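Local coordinates for putative Vgr protein (Escherichia coli, PDB 3WIT) that probably forms part of the trimeric needle-like spike of a type VI secretion system, this chain being its C-terminal beta-helical region, at residues G45-L48 with T54-R57. Residues are numbered along the deposited sequence; the frame is centred on the assembly and turned at random.
Sequences GIQL and TVIR
Ile-46 meets strand 54-57 through its backbone: its carbonyl O receives a CA-H...O contact from Arg-57 CA (3.4 Å). Its branched side chain turns inward, packing on Leu-41 and on Lys-38 of the third subunit.

Gln-47 pairs with Arg-57 at a non-hydrogen-bonded position on the outward face, where long polar chains suit the solvent. With CG anti to the backbone N (chi1 -177°) and the chain extended, its CG and amide carbon CD lie against Val-55 CG1, with CG 3.9 Å away. OE1 sits over one face of the Arg-57 guanidinium, 3.2 Å from NH1 but poorly angled for a hydrogen bond, the two planes being turned 54° apart; NE2 hydrogen-bonds to Gln-49 OE1 on its own strand.

Leu-48 and Ile-56 form the hydrogen-bonded pair: Leu-48 N gives a nearly straight bond to Ile-56 O (2.9 Å, 174°), and Ile-56 N returns one to Leu-48 O (2.8 Å). On the buried face, Leu-48 CD1 reaches Ile-56 CB at 4.2 Å. Beyond them, Leu-48 packs on Leu-48 of the third subunit and Ile-56 on Ile-63 of the second, so branched aliphatic side chains meet between the subunits at the middle of the trimer. This antiparallel hairpin, its outer face mostly polar and its inner face mostly aliphatic, is characteristic of the triple-stranded beta-helix of VgrG spikes.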
ATOM      1  N   GLY A  45       8.574   9.154   3.760  1.00 37.34           N
ATOM      2  CA  GLY A  45       8.083   7.910   3.175  1.00 34.04           C
ATOM      3  C   GLY A  45       6.575   7.774   3.188  1.00 34.63           C
ATOM      4  O   GLY A  45       5.835   8.770   3.152  1.00 34.10           O
ATOM      5  N   ILE A  46       6.108   6.537   3.277  1.00 33.32           N
ATOM      6  CA  ILE A  46       4.686   6.255   3.175  1.00 31.34           C
ATOM      7  C   ILE A  46       4.307   5.351   4.329  1.00 39.48           C
ATOM      8  O   ILE A  46       5.032   4.406   4.658  1.00 35.69           O
ATOM      9  CB  ILE A  46       4.362   5.546   1.845  1.00 30.04           C
ATOM     10  CG1 ILE A  46       4.800   6.423   0.666  1.00 34.16           C
ATOM     11  CG2 ILE A  46       2.869   5.143   1.796  1.00 35.14           C
ATOM     12  CD1 ILE A  46       4.585   5.782  -0.758  1.00 38.06           C
ATOM     13  N   GLN A  47       3.203   5.660   4.989  1.00 33.41           N
ATOM     14  CA  GLN A  47       2.698   4.735   6.015  1.00 30.39           C
ATOM     15  C   GLN A  47       1.234   4.411   5.759  1.00 36.56           C
ATOM     16  O   GLN A  47       0.434   5.311   5.515  1.00 35.00           O
ATOM     17  CB  GLN A  47       2.870   5.342   7.397  1.00 33.93           C
ATOM     18  CG  GLN A  47       2.432   4.415   8.513  1.00 36.72           C
ATOM     19  CD  GLN A  47       3.138   4.730   9.787  1.00 50.81           C
ATOM     20  OE1 GLN A  47       4.358   4.838   9.818  1.00 56.23           O
ATOM     21  NE2 GLN A  47       2.378   4.920  10.849  1.00 50.41           N
ATOM     22  N   LEU A  48       0.903   3.120   5.804  1.00 31.65           N
ATOM     23  CA  LEU A  48      -0.460   2.647   5.725  1.00 33.80           C
ATOM     24  C   LEU A  48      -0.737   1.942   7.034  1.00 37.71           C
ATOM     25  O   LEU A  48       0.063   1.101   7.464  1.00 36.38           O
ATOM     26  CB  LEU A  48      -0.613   1.670   4.553  1.00 28.97           C
ATOM     27  CG  LEU A  48      -0.155   2.108   3.146  1.00 30.21           C
ATOM     28  CD1 LEU A  48       1.287   1.718   2.837  1.00 32.20           C
ATOM     29  CD2 LEU A  48      -1.064   1.494   2.073  1.00 35.18           C
ATOM     30  N   THR A  54      -1.645  -2.598  13.057  1.00 37.15           N
ATOM     31  CA  THR A  54      -1.439  -3.078  11.692  1.00 35.13           C
ATOM     32  C   THR A  54      -0.782  -1.949  10.929  1.00 38.40           C
ATOM     33  O   THR A  54      -1.394  -0.874  10.770  1.00 37.74           O
ATOM     34  CB  THR A  54      -2.781  -3.396  11.038  1.00 37.93           C
ATOM     35  OG1 THR A  54      -3.438  -4.441  11.780  1.00 38.77           O
ATOM     36  CG2 THR A  54      -2.592  -3.806   9.563  1.00 34.40           C
ATOM     37  N   VAL A  55       0.454  -2.147  10.470  1.00 35.96           N
ATOM     38  CA  VAL A  55       1.181  -1.051   9.797  1.00 33.24           C
ATOM     39  C   VAL A  55       2.104  -1.524   8.694  1.00 37.05           C
ATOM     40  O   VAL A  55       2.867  -2.467   8.890  1.00 38.94           O
ATOM     41  CB  VAL A  55       2.115  -0.289  10.773  1.00 41.89           C
ATOM     42  CG1 VAL A  55       2.780   0.871  10.048  1.00 45.94           C
ATOM     43  CG2 VAL A  55       1.391   0.211  12.005  1.00 42.61           C
ATOM     44  N   ILE A  56       2.042  -0.884   7.533  1.00 35.14           N
ATOM     45  CA  ILE A  56       3.095  -1.024   6.537  1.00 32.81           C
ATOM     46  C   ILE A  56       3.769   0.329   6.393  1.00 39.14           C
ATOM     47  O   ILE A  56       3.111   1.328   6.091  1.00 34.91           O
ATOM     48  CB  ILE A  56       2.548  -1.468   5.187  1.00 31.13           C
ATOM     49  CG1 ILE A  56       1.919  -2.852   5.328  1.00 32.52           C
ATOM     50  CG2 ILE A  56       3.668  -1.473   4.119  1.00 35.60           C
ATOM     51  CD1 ILE A  56       1.200  -3.321   4.100  1.00 35.97           C
ATOM     52  N   ARG A  57       5.069   0.372   6.646  1.00 35.25           N
ATOM     53  CA  ARG A  57       5.825   1.599   6.484  1.00 34.11           C
ATOM     54  C   ARG A  57       6.906   1.422   5.417  1.00 38.68           C
ATOM     55  O   ARG A  57       7.658   0.440   5.424  1.00 35.34           O
ATOM     56  CB  ARG A  57       6.471   1.984   7.808  1.00 34.80           C
ATOM     57  CG  ARG A  57       7.513   3.051   7.618  1.00 54.15           C
ATOM     58  CD  ARG A  57       6.994   4.420   7.981  1.00 70.37           C
ATOM     59  NE  ARG A  57       7.784   4.974   9.078  1.00 81.77           N
ATOM     60  CZ  ARG A  57       7.799   4.475  10.313  1.00 88.39           C
ATOM     61  NH1 ARG A  57       7.058   3.408  10.616  1.00 86.20           N
ATOM     62  NH2 ARG A  57       8.560   5.044  11.249  1.00 90.01           N
TER